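Local structure of DUF4973 domain-containing protein (Bacteroides thetaiotaomicron, 4QNI) at residues A[30-35]-A[211-216]; A[164-169]-A[205-210]; A[282-287]-A[317-322]; A[291-296]-A[309-314]. The protein is of unknown function but, as a two-domain protein and probable lipoprotein, is thought to serve as an auxiliary nutrient-binding protein. All blocks are in the same frame, centred on the assembly; numbering follows the deposited sequence.

Contact 1 of 4, residues A[30-35]-A[211-216]; sequences PYSRHD and IDEQTI
Tyr-31 and Glu-213 mark the closest backbone approach, CA to CA 6.9 Å, where the irregular loop after strand 24-30 meets the turn linking strands 205-210 and 215-219. The turn is the connection of a beta hairpin and includes an Asx turn at Asp-212, and the contact joins the DUF4973 part of the chain to the BT_3044-like C-terminal part. The Tyr-31 side chain swings its CG anti to the backbone N (chi1 171°), which carries the ring across to the turn. There Asp-212 CA sits over one ring face, displaced toward the rim and 4.0 Å from the Tyr-31 ring centroid, a CH-pi contact. A bridging water donates to Tyr-31 OH at 2.8 Å and to Ile-211 O at 3.0 Å, while Glu-45 is a second partner of the hydroxyl. With a leucine at this place, Asp-212 CA would probably lose its aromatic cover, and the water and Glu-45 the hydroxyl they share. The Glu-213 chain, extended beyond CG, passes the ring at about a right angle, its carboxylate plane turned 87° from the ring. Ser-32 OG donates to the anti lone pair of Glu-213 OE2 at 3.0 Å. Tyr-40 OH bonds to the same oxygen, and Gly-46 N to Ser-32 OG, so neighbouring loop residues fix both ends of this bond. Within the turn, Gln-214 N reaches Asp-212 OD1 at 3.1 Å from one face of the carboxylate plane, and Thr-215 OG1 donates to that same OD1 of Asp-212 from the opposite face at 2.6 Å.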
# COMPACT_ATOMS: atom_id res chain seq x y z
N PRO A 30 22.43 1.21 -25.41
CA PRO A 30 23.75 0.62 -25.70
C PRO A 30 24.76 1.75 -25.90
O PRO A 30 24.39 2.77 -26.47
CB PRO A 30 23.54 -0.21 -26.98
CG PRO A 30 22.27 0.21 -27.52
CD PRO A 30 21.43 0.85 -26.43
N TYR A 31 25.99 1.60 -25.35
CA TYR A 31 27.03 2.62 -25.47
C TYR A 31 27.27 2.89 -26.96
O TYR A 31 27.35 4.05 -27.37
CB TYR A 31 28.29 2.22 -24.73
CG TYR A 31 29.46 3.13 -25.01
CD1 TYR A 31 29.59 4.36 -24.36
CD2 TYR A 31 30.46 2.76 -25.92
CE1 TYR A 31 30.66 5.21 -24.63
CE2 TYR A 31 31.53 3.60 -26.19
CZ TYR A 31 31.63 4.83 -25.53
OH TYR A 31 32.70 5.66 -25.77
N SER A 32 27.30 1.82 -27.76
CA SER A 32 27.41 1.85 -29.20
C SER A 32 26.22 1.12 -29.82
O SER A 32 25.93 -0.01 -29.45
CB SER A 32 28.72 1.22 -29.67
OG SER A 32 29.85 2.00 -29.32
N ARG A 33 25.55 1.76 -30.75
CA ARG A 33 24.47 1.14 -31.52
C ARG A 33 25.08 0.47 -32.75
O ARG A 33 25.76 1.11 -33.56
CB ARG A 33 23.41 2.19 -31.93
CG ARG A 33 22.22 1.61 -32.68
CD ARG A 33 21.39 0.69 -31.80
NE ARG A 33 20.67 1.42 -30.76
CZ ARG A 33 19.84 0.85 -29.90
NH1 ARG A 33 19.69 -0.47 -29.88
NH2 ARG A 33 19.19 1.60 -29.01
N HIS A 34 24.87 -0.83 -32.87
CA HIS A 34 25.37 -1.58 -34.02
C HIS A 34 24.39 -2.65 -34.40
O HIS A 34 23.43 -2.89 -33.66
CB HIS A 34 26.80 -2.17 -33.84
CG HIS A 34 27.12 -2.66 -32.47
ND1 HIS A 34 26.28 -3.52 -31.79
CD2 HIS A 34 28.18 -2.35 -31.68
CE1 HIS A 34 26.83 -3.66 -30.59
NE2 HIS A 34 27.98 -2.99 -30.49
N ASP A 35 24.61 -3.26 -35.59
CA ASP A 35 23.81 -4.32 -36.19
C ASP A 35 24.31 -5.71 -35.75
O ASP A 35 25.42 -5.84 -35.20
CB ASP A 35 23.88 -4.20 -37.73
CG ASP A 35 25.27 -4.12 -38.34
OD1 ASP A 35 26.15 -4.90 -37.93
OD2 ASP A 35 25.46 -3.32 -39.28
N ILE A 211 32.68 3.36 -19.44
CA ILE A 211 33.71 4.34 -19.80
C ILE A 211 33.75 4.33 -21.33
O ILE A 211 33.54 5.37 -21.97
CB ILE A 211 35.09 4.11 -19.14
CG1 ILE A 211 34.99 4.51 -17.65
CG2 ILE A 211 36.19 4.93 -19.88
CD1 ILE A 211 36.28 4.34 -16.82
N ASP A 212 33.98 3.16 -21.90
CA ASP A 212 33.92 2.91 -23.34
C ASP A 212 33.44 1.45 -23.54
O ASP A 212 32.88 0.86 -22.60
CB ASP A 212 35.25 3.24 -24.04
CG ASP A 212 36.47 2.48 -23.55
OD1 ASP A 212 36.31 1.33 -23.06
OD2 ASP A 212 37.60 3.00 -23.75
N GLU A 213 33.62 0.88 -24.74
CA GLU A 213 33.16 -0.49 -25.06
C GLU A 213 33.82 -1.60 -24.24
O GLU A 213 33.20 -2.65 -24.05
CB GLU A 213 33.43 -0.83 -26.52
CG GLU A 213 32.56 -0.08 -27.50
CD GLU A 213 32.85 -0.38 -28.96
OE1 GLU A 213 33.79 -1.15 -29.26
OE2 GLU A 213 32.10 0.14 -29.81
N GLN A 214 35.07 -1.40 -23.81
CA GLN A 214 35.85 -2.44 -23.12
C GLN A 214 36.27 -2.01 -21.73
O GLN A 214 37.15 -2.65 -21.12
CB GLN A 214 37.13 -2.75 -23.95
CG GLN A 214 36.85 -3.38 -25.31
CD GLN A 214 36.16 -4.73 -25.19
OE1 GLN A 214 35.21 -5.03 -25.93
NE2 GLN A 214 36.61 -5.59 -24.25
N THR A 215 35.66 -0.93 -21.23
CA THR A 215 36.04 -0.38 -19.93
C THR A 215 34.83 0.08 -19.15
O THR A 215 33.94 0.75 -19.68
CB THR A 215 37.05 0.81 -20.09
OG1 THR A 215 37.92 0.60 -21.19
CG2 THR A 215 37.85 1.08 -18.84
N ILE A 216 34.86 -0.22 -17.87
CA ILE A 216 33.88 0.25 -16.90
C ILE A 216 34.66 0.88 -15.77
O ILE A 216 35.91 0.77 -15.72
CB ILE A 216 32.95 -0.92 -16.38
CG1 ILE A 216 33.74 -2.01 -15.61
CG2 ILE A 216 32.09 -1.53 -17.51
CD1 ILE A 216 32.81 -3.03 -14.78
O HOH W 1 34.42 7.19 -24.18

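Contact 2 of 4, residues A[164-169]-A[205-210]. With EDO (1,2-ethanediol), chain D; EDO (1,2-ethanediol), chain I.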
# COMPACT_ATOMS: atom_id res chain seq x y z
N ARG A 164 17.12 8.75 -16.19
CA ARG A 164 18.47 8.41 -15.77
C ARG A 164 19.02 7.53 -16.87
O ARG A 164 18.51 6.41 -17.07
CB ARG A 164 18.51 7.71 -14.40
CG ARG A 164 19.92 7.24 -14.02
CD ARG A 164 20.74 8.35 -13.40
NE ARG A 164 22.12 7.95 -13.13
CZ ARG A 164 22.56 7.45 -11.97
NH1 ARG A 164 21.72 7.20 -10.99
NH2 ARG A 164 23.84 7.16 -11.82
N ILE A 165 19.94 8.09 -17.65
CA ILE A 165 20.49 7.36 -18.78
C ILE A 165 21.66 6.53 -18.37
O ILE A 165 22.66 7.07 -17.86
CB ILE A 165 20.89 8.29 -19.96
CG1 ILE A 165 19.72 9.22 -20.40
CG2 ILE A 165 21.50 7.49 -21.12
CD1 ILE A 165 18.50 8.55 -20.87
N PHE A 166 21.55 5.24 -18.63
CA PHE A 166 22.69 4.35 -18.44
C PHE A 166 23.17 3.80 -19.79
O PHE A 166 22.52 2.89 -20.32
CB PHE A 166 22.39 3.17 -17.50
CG PHE A 166 22.21 3.53 -16.06
CD1 PHE A 166 23.29 3.96 -15.29
CD2 PHE A 166 20.96 3.46 -15.46
CE1 PHE A 166 23.12 4.31 -13.95
CE2 PHE A 166 20.80 3.80 -14.11
CZ PHE A 166 21.87 4.23 -13.38
N PRO A 167 24.30 4.26 -20.33
CA PRO A 167 24.91 3.52 -21.45
C PRO A 167 25.29 2.11 -20.97
O PRO A 167 25.61 1.92 -19.78
CB PRO A 167 26.20 4.30 -21.76
CG PRO A 167 26.12 5.53 -20.97
CD PRO A 167 25.22 5.29 -19.82
N PHE A 168 25.26 1.13 -21.84
CA PHE A 168 25.73 -0.17 -21.40
C PHE A 168 26.64 -0.77 -22.45
O PHE A 168 26.40 -0.58 -23.64
CB PHE A 168 24.59 -1.14 -21.04
CG PHE A 168 23.66 -1.56 -22.16
CD1 PHE A 168 23.94 -2.68 -22.94
CD2 PHE A 168 22.47 -0.87 -22.38
CE1 PHE A 168 23.06 -3.07 -23.96
CE2 PHE A 168 21.58 -1.28 -23.38
CZ PHE A 168 21.87 -2.38 -24.15
N ASN A 169 27.67 -1.48 -22.00
CA ASN A 169 28.55 -2.25 -22.86
C ASN A 169 28.35 -3.72 -22.42
O ASN A 169 27.41 -4.00 -21.66
CB ASN A 169 30.00 -1.74 -22.78
CG ASN A 169 30.66 -1.85 -21.42
OD1 ASN A 169 30.19 -2.54 -20.52
ND2 ASN A 169 31.73 -1.11 -21.21
N SER A 205 25.39 -5.03 -3.85
CA SER A 205 25.28 -4.55 -5.22
C SER A 205 26.39 -3.54 -5.53
O SER A 205 26.61 -2.60 -4.77
CB SER A 205 23.91 -3.93 -5.46
OG SER A 205 23.83 -3.41 -6.77
N ILE A 206 27.13 -3.76 -6.64
CA ILE A 206 28.23 -2.89 -7.06
C ILE A 206 27.94 -2.49 -8.48
O ILE A 206 27.90 -3.34 -9.37
CB ILE A 206 29.62 -3.59 -6.90
CG1 ILE A 206 29.91 -3.92 -5.41
CG2 ILE A 206 30.74 -2.71 -7.51
CD1 ILE A 206 30.96 -4.93 -5.22
N ARG A 207 27.74 -1.20 -8.70
CA ARG A 207 27.42 -0.69 -10.03
C ARG A 207 28.70 -0.50 -10.84
O ARG A 207 29.62 0.20 -10.40
CB ARG A 207 26.62 0.63 -9.91
CG ARG A 207 26.15 1.15 -11.27
CD ARG A 207 25.03 2.14 -11.10
NE ARG A 207 23.82 1.43 -10.70
CZ ARG A 207 22.77 2.01 -10.13
NH1 ARG A 207 22.78 3.31 -9.87
NH2 ARG A 207 21.71 1.29 -9.82
N GLY A 208 28.70 -1.10 -12.03
CA GLY A 208 29.77 -1.02 -13.02
C GLY A 208 29.31 -0.05 -14.08
O GLY A 208 28.34 -0.34 -14.78
N TYR A 209 29.93 1.13 -14.16
CA TYR A 209 29.56 2.19 -15.10
C TYR A 209 30.38 2.15 -16.34
O TYR A 209 31.58 1.96 -16.26
CB TYR A 209 29.77 3.57 -14.45
CG TYR A 209 29.05 3.76 -13.15
CD1 TYR A 209 29.61 3.36 -11.94
CD2 TYR A 209 27.80 4.39 -13.12
CE1 TYR A 209 28.94 3.57 -10.74
CE2 TYR A 209 27.16 4.66 -11.92
CZ TYR A 209 27.74 4.25 -10.73
OH TYR A 209 27.05 4.45 -9.56
N VAL A 210 29.77 2.44 -17.48
CA VAL A 210 30.50 2.46 -18.76
C VAL A 210 31.49 3.64 -18.85
O VAL A 210 31.18 4.76 -18.44
CB VAL A 210 29.51 2.50 -19.95
CG1 VAL A 210 30.23 2.71 -21.27
CG2 VAL A 210 28.71 1.23 -20.00
C1 EDO D . 24.20 2.26 -6.80
O1 EDO D . 25.60 2.51 -6.59
C2 EDO D . 23.71 0.90 -6.18
O2 EDO D . 24.11 -0.25 -6.94
C1 EDO I . 28.86 -1.65 -27.43
O1 EDO I . 29.97 -2.08 -26.66
C2 EDO I . 27.65 -1.23 -26.54
O2 EDO I . 26.85 -2.36 -26.16
O HOH W 2 26.84 2.81 -17.41
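A buried crossing between two beta-sheets brings Val-210 against Pro-167 and Asn-169, and Arg-207 against Phe-166. Strands 164-168 and 205-210 cross at 80° with their axes 6.5 Å apart, so they meet through side chains and one water. That water donates to Pro-167 O and accepts from Val-210 N. Val-210 CG2 packs tightly on the backbone, 3.2 Å from Pro-167 O and 3.5 Å from Asn-169 N, and also lies against the Asn-169 amide, whose ND2 bonds to Asp-212 O. Phe-166 CZ sits in the corner made by two guanidinium groups that stand nearly perpendicular. It lies against one face of each, 3.6 Å above the centre of Arg-164 and 3.7 Å above the rim of Arg-207. Arg-207 presents that face because its chain bends at chi3 (-72°); an ethanediol, probably from the crystallisation liquor, covers the opposite face. Arg-164 NH2 meets the edge of the Tyr-209 ring 4.2 Å from CE2. The carboxylate of Glu-225 gathers Arg-164, Arg-207 and Tyr-209 OH, while Arg-207 NE also pairs with Asp-174. Arg-164 NH1 and Arg-207 NH1 can thus approach to 4.2 Å in a buried seam because the shared Glu-225, with Asp-174 on Arg-207, probably balances their charge.

Contact 3 of 4, residues A[282-287]-A[317-322]. With EDO (1,2-ethanediol), chain F; EDO (1,2-ethanediol), chain J.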
# COMPACT_ATOMS: atom_id res chain seq x y z
N LEU A 282 14.55 -17.80 -22.08
CA LEU A 282 15.27 -16.80 -21.32
C LEU A 282 16.69 -17.29 -21.05
O LEU A 282 16.91 -18.40 -20.58
CB LEU A 282 14.51 -16.47 -20.04
CG LEU A 282 15.07 -15.38 -19.13
CD1 LEU A 282 14.90 -14.00 -19.75
CD2 LEU A 282 14.43 -15.46 -17.74
N GLU A 283 17.67 -16.46 -21.40
CA GLU A 283 19.07 -16.77 -21.25
C GLU A 283 19.69 -15.87 -20.17
O GLU A 283 19.53 -14.66 -20.21
CB GLU A 283 19.76 -16.60 -22.62
CG GLU A 283 21.29 -16.64 -22.62
CD GLU A 283 21.91 -16.32 -23.97
OE1 GLU A 283 21.45 -15.36 -24.63
OE2 GLU A 283 22.86 -17.04 -24.36
N HIS A 284 20.39 -16.49 -19.21
CA HIS A 284 21.13 -15.80 -18.17
C HIS A 284 22.57 -15.69 -18.65
O HIS A 284 23.21 -16.72 -18.86
CB HIS A 284 21.06 -16.56 -16.83
CG HIS A 284 19.68 -16.81 -16.33
ND1 HIS A 284 18.89 -15.79 -15.83
CD2 HIS A 284 19.00 -17.98 -16.24
CE1 HIS A 284 17.75 -16.36 -15.47
NE2 HIS A 284 17.78 -17.67 -15.69
N ARG A 285 23.05 -14.45 -18.90
CA ARG A 285 24.43 -14.22 -19.32
C ARG A 285 25.18 -13.71 -18.13
O ARG A 285 24.66 -12.87 -17.38
CB ARG A 285 24.55 -13.27 -20.52
CG ARG A 285 23.98 -13.87 -21.80
CD ARG A 285 24.99 -13.92 -22.93
NE ARG A 285 24.89 -12.75 -23.80
CZ ARG A 285 24.13 -12.67 -24.89
NH1 ARG A 285 23.40 -13.71 -25.27
NH2 ARG A 285 24.10 -11.56 -25.62
N TYR A 286 26.37 -14.22 -17.93
CA TYR A 286 27.18 -13.86 -16.78
C TYR A 286 28.51 -13.29 -17.16
O TYR A 286 29.14 -13.79 -18.08
CB TYR A 286 27.41 -15.08 -15.88
CG TYR A 286 26.12 -15.71 -15.39
CD1 TYR A 286 25.37 -15.11 -14.38
CD2 TYR A 286 25.64 -16.90 -15.94
CE1 TYR A 286 24.21 -15.70 -13.90
CE2 TYR A 286 24.46 -17.48 -15.49
CZ TYR A 286 23.75 -16.88 -14.46
OH TYR A 286 22.59 -17.44 -13.98
N VAL A 287 28.94 -12.26 -16.44
CA VAL A 287 30.29 -11.73 -16.58
C VAL A 287 30.93 -12.03 -15.24
O VAL A 287 30.47 -11.51 -14.23
CB VAL A 287 30.39 -10.24 -16.99
CG1 VAL A 287 31.86 -9.80 -17.06
CG2 VAL A 287 29.69 -10.00 -18.33
N SER A 317 24.97 -10.61 -13.80
CA SER A 317 23.99 -11.43 -14.53
C SER A 317 23.10 -10.50 -15.39
O SER A 317 22.74 -9.41 -14.98
CB SER A 317 23.15 -12.28 -13.59
OG SER A 317 22.47 -11.48 -12.64
N ARG A 318 22.80 -10.93 -16.58
CA ARG A 318 21.98 -10.18 -17.51
C ARG A 318 21.01 -11.16 -18.14
O ARG A 318 21.43 -12.19 -18.66
CB ARG A 318 22.88 -9.50 -18.56
CG ARG A 318 22.16 -8.51 -19.41
CD ARG A 318 23.05 -7.83 -20.41
NE ARG A 318 23.88 -6.78 -19.83
CZ ARG A 318 24.72 -6.03 -20.55
NH1 ARG A 318 24.81 -6.19 -21.86
NH2 ARG A 318 25.48 -5.12 -19.95
N ASP A 319 19.73 -10.86 -18.08
CA ASP A 319 18.73 -11.75 -18.64
C ASP A 319 18.36 -11.30 -19.99
O ASP A 319 17.96 -10.15 -20.19
CB ASP A 319 17.51 -11.87 -17.72
CG ASP A 319 17.88 -12.36 -16.34
OD1 ASP A 319 18.62 -13.38 -16.25
OD2 ASP A 319 17.55 -11.67 -15.35
N ILE A 320 18.52 -12.22 -20.95
CA ILE A 320 18.25 -12.01 -22.36
C ILE A 320 17.05 -12.85 -22.74
O ILE A 320 17.11 -14.07 -22.67
CB ILE A 320 19.49 -12.35 -23.24
CG1 ILE A 320 20.85 -11.81 -22.67
CG2 ILE A 320 19.27 -11.99 -24.72
CD1 ILE A 320 21.07 -10.34 -22.59
N ASN A 321 15.97 -12.18 -23.12
CA ASN A 321 14.74 -12.82 -23.56
C ASN A 321 14.86 -12.98 -25.05
O ASN A 321 14.68 -12.01 -25.77
CB ASN A 321 13.52 -11.93 -23.18
CG ASN A 321 12.16 -12.45 -23.62
OD1 ASN A 321 12.03 -13.29 -24.51
ND2 ASN A 321 11.11 -11.94 -22.98
N THR A 322 15.16 -14.19 -25.54
CA THR A 322 15.33 -14.43 -26.98
C THR A 322 14.00 -14.33 -27.80
O THR A 322 14.03 -14.58 -29.01
CB THR A 322 16.04 -15.76 -27.23
OG1 THR A 322 15.17 -16.81 -26.83
CG2 THR A 322 17.37 -15.85 -26.52
C1 EDO F . 27.20 -9.81 -22.19
O1 EDO F . 27.08 -9.89 -20.78
C2 EDO F . 25.79 -9.62 -22.83
O2 EDO F . 25.89 -9.55 -24.25
C1 EDO J . 21.91 -4.04 -14.37
O1 EDO J . 20.57 -3.75 -13.95
C2 EDO J . 22.29 -5.55 -14.17
O2 EDO J . 21.95 -6.43 -15.29
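Glu-283 and Ile-320 pair tightly in the antiparallel hairpin of strands 282-298 and 306-321. Glu-283 N reaches Ile-320 O at 2.8 Å, and Ile-320 N returns a nearly straight bond of 2.7 Å to Glu-283 O. Arg-285 and Arg-318 form the next hydrogen-bonded pair. The side chains of Glu-283 and Ile-320 lie side by side, pointing the same way. Bends at chi2 (-123°) and chi3 fold the Arg-285 chain back over them, so that Ile-320 CG1 lies over the centre of one guanidinium face, 4.0 Å from its plane, and Arg-285 NH1 forms a 2.6 Å salt bridge with Glu-283 OE1. Arg-285 NH2 pairs with Glu-327 and bonds to an ethanediol. A methionine in its place is likely to leave Glu-283 and Glu-327 without their positive mate.

On the other face the packing is looser at one end, where Tyr-286 lays CD1 and CE1 against CB of the exposed Ser-317, CE1 at 3.6 Å. Between this pair and buried Leu-282, His-284 ND1 donates to Asp-319 OD1 with ring and carboxylate planes 80° apart; the very short modelled length is doubtful in detail. Asp-276 takes His-284 NE2. At the open end of the hairpin Asn-321 and Thr-322 touch Arg-88 and Val-301 of the second subunit. Acidic partners thus meet basic side chains on both faces, and the two carboxylates flanking His-284 would probably favour its protonated form.

Contact 4 of 4, residues A[291-296]-A[309-314]; sequences NVDYYF and HVKGTL. With EDO (1,2-ethanediol), chain E.
Tyr-294 and Val-310 exchange two backbone hydrogen bonds in this antiparallel hairpin, Tyr-294 N reaching Val-310 O at 2.9 Å and Val-310 N reaching Tyr-294 O at 2.8 Å. Val-292 and Gly-312 form a second hydrogen-bonded pair. At Gly-312, where strand 306-321 turns a corner, the backbone angles would jam a side chain against the preceding carbonyl and call for glycine.

Polar side chains gather on the face of Asp-293, Tyr-295, His-309 and Lys-311. His-309 NE2 donates to Asp-293 OD1 at 2.6 Å, in the imidazole plane and on the syn side of the carboxylate, though tilted from the carboxylate plane. A water donates to Asp-293 OD2 at 2.8 Å and accepts from Lys-311 NZ, joining charges too far apart for a direct salt bridge.

Aromatic contact adds a face-to-face stack: the Tyr-295 and His-309 rings lie 3.9 Å apart between centroids, with planes 16° apart.

Apolar contacts fill the opposite face. The Tyr-294 CG stands between its backbone N and carbonyl carbon (chi1 68°), which lays the ring over Val-310, whose CB is 3.8 Å from the Tyr-294 centroid in a CH-pi contact. Val-310 CG2 meets the Phe-296 edge, 3.7 Å from CE1, and Val-292 CG2 touches Leu-314 CD1 at 4.2 Å. Tyr-294 OH bonds to Gly-221 N and an ethanediol.

With Glu-196 bonded to ND1, Asp-293 at NE2 and Tyr-295 stacked over one face, the His-309 ring is held against rotation.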
# COMPACT_ATOMS: atom_id res chain seq x y z
N ASN A 291 39.80 -12.73 -9.09
CA ASN A 291 41.03 -12.24 -8.48
C ASN A 291 41.16 -10.72 -8.45
O ASN A 291 42.23 -10.16 -8.71
CB ASN A 291 42.27 -12.88 -9.15
CG ASN A 291 42.29 -14.36 -8.91
OD1 ASN A 291 42.16 -14.82 -7.78
ND2 ASN A 291 42.36 -15.13 -9.97
N VAL A 292 40.07 -10.06 -8.07
CA VAL A 292 40.07 -8.63 -7.84
C VAL A 292 40.79 -8.49 -6.50
O VAL A 292 40.39 -9.12 -5.53
CB VAL A 292 38.65 -8.03 -7.84
CG1 VAL A 292 38.68 -6.55 -7.51
CG2 VAL A 292 37.95 -8.27 -9.17
N ASP A 293 41.91 -7.80 -6.47
CA ASP A 293 42.69 -7.67 -5.26
C ASP A 293 43.40 -6.31 -5.25
O ASP A 293 44.39 -6.12 -5.96
CB ASP A 293 43.71 -8.85 -5.16
CG ASP A 293 44.33 -9.03 -3.79
OD1 ASP A 293 44.32 -8.06 -3.00
OD2 ASP A 293 44.92 -10.09 -3.55
N TYR A 294 42.89 -5.38 -4.46
CA TYR A 294 43.50 -4.06 -4.35
C TYR A 294 43.27 -3.43 -2.96
O TYR A 294 42.41 -3.87 -2.17
CB TYR A 294 43.05 -3.10 -5.48
CG TYR A 294 41.60 -2.68 -5.44
CD1 TYR A 294 41.19 -1.59 -4.68
CD2 TYR A 294 40.65 -3.32 -6.23
CE1 TYR A 294 39.86 -1.18 -4.65
CE2 TYR A 294 39.31 -2.94 -6.19
CZ TYR A 294 38.92 -1.86 -5.41
OH TYR A 294 37.61 -1.46 -5.39
N TYR A 295 44.06 -2.40 -2.71
CA TYR A 295 44.07 -1.59 -1.50
C TYR A 295 43.86 -0.11 -1.83
O TYR A 295 44.40 0.37 -2.83
CB TYR A 295 45.41 -1.73 -0.80
CG TYR A 295 45.73 -3.10 -0.28
CD1 TYR A 295 46.38 -4.05 -1.08
CD2 TYR A 295 45.53 -3.42 1.06
CE1 TYR A 295 46.74 -5.30 -0.58
CE2 TYR A 295 45.92 -4.65 1.58
CZ TYR A 295 46.50 -5.60 0.75
OH TYR A 295 46.88 -6.81 1.26
N PHE A 296 43.17 0.63 -0.95
CA PHE A 296 43.02 2.08 -1.10
C PHE A 296 42.72 2.72 0.24
O PHE A 296 42.24 2.03 1.15
CB PHE A 296 41.93 2.45 -2.14
CG PHE A 296 40.51 2.36 -1.63
CD1 PHE A 296 39.86 1.13 -1.56
CD2 PHE A 296 39.83 3.50 -1.22
CE1 PHE A 296 38.55 1.05 -1.08
CE2 PHE A 296 38.52 3.42 -0.74
CZ PHE A 296 37.89 2.20 -0.69
N HIS A 309 41.16 -3.17 2.16
CA HIS A 309 41.58 -4.26 1.30
C HIS A 309 40.32 -4.83 0.66
O HIS A 309 39.47 -5.40 1.34
CB HIS A 309 42.41 -5.33 2.04
CG HIS A 309 43.01 -6.36 1.13
ND1 HIS A 309 43.68 -7.46 1.64
CD2 HIS A 309 43.04 -6.43 -0.23
CE1 HIS A 309 44.08 -8.16 0.58
NE2 HIS A 309 43.71 -7.58 -0.56
N VAL A 310 40.18 -4.62 -0.65
CA VAL A 310 39.04 -5.07 -1.47
C VAL A 310 39.53 -6.28 -2.24
O VAL A 310 40.54 -6.19 -2.93
CB VAL A 310 38.58 -3.91 -2.39
CG1 VAL A 310 37.38 -4.32 -3.25
CG2 VAL A 310 38.28 -2.65 -1.58
N LYS A 311 38.83 -7.43 -2.10
CA LYS A 311 39.29 -8.67 -2.72
C LYS A 311 38.14 -9.65 -3.02
O LYS A 311 37.19 -9.74 -2.24
CB LYS A 311 40.30 -9.34 -1.77
CG LYS A 311 41.04 -10.54 -2.30
CD LYS A 311 41.94 -11.07 -1.24
CE LYS A 311 42.60 -12.37 -1.61
NZ LYS A 311 43.53 -12.82 -0.54
N GLY A 312 38.28 -10.40 -4.12
CA GLY A 312 37.30 -11.40 -4.50
C GLY A 312 36.87 -11.42 -5.95
O GLY A 312 37.62 -11.08 -6.88
N THR A 313 35.63 -11.89 -6.12
CA THR A 313 34.96 -12.10 -7.40
C THR A 313 33.78 -11.18 -7.53
O THR A 313 33.01 -11.02 -6.59
CB THR A 313 34.48 -13.58 -7.47
OG1 THR A 313 35.58 -14.43 -7.23
CG2 THR A 313 33.85 -13.96 -8.84
N LEU A 314 33.62 -10.63 -8.73
CA LEU A 314 32.49 -9.83 -9.18
C LEU A 314 31.69 -10.67 -10.16
O LEU A 314 32.29 -11.31 -11.01
CB LEU A 314 32.97 -8.55 -9.88
CG LEU A 314 33.50 -7.43 -9.02
CD1 LEU A 314 34.25 -6.43 -9.89
CD2 LEU A 314 32.35 -6.74 -8.28
C1 EDO E . 34.75 -3.26 -7.06
O1 EDO E . 36.03 -2.67 -7.00
C2 EDO E . 34.49 -4.09 -5.81
O2 EDO E . 34.32 -3.24 -4.69
O HOH W 3 38.33 -14.60 -7.47
O HOH W 4 45.82 -10.57 -0.98

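Overall arrangement
Contacts 3 and 4 are two zones of one hairpin, strands 282-298 and 306-321, with centres 25 Å apart; both rest on backbone ladders and each has a histidine-aspartate bond. Contact 4 is mostly buried, whereas contact 3 is partly buried and reaches the second subunit. Contacts 1 and 2 instead work through side chains and bridging waters. Contact 2, near the chain centre, is buried and rich in arginine; contact 1 is partly exposed and joins the loop after strand 24-30 to the turn between strands 205-210 and 215-219. A probable hydrogen bond from Tyr-31 N to Phe-168 O ties these two together, while Asn-169 O accepts from Arg-318, linking contact 2 to contact 3.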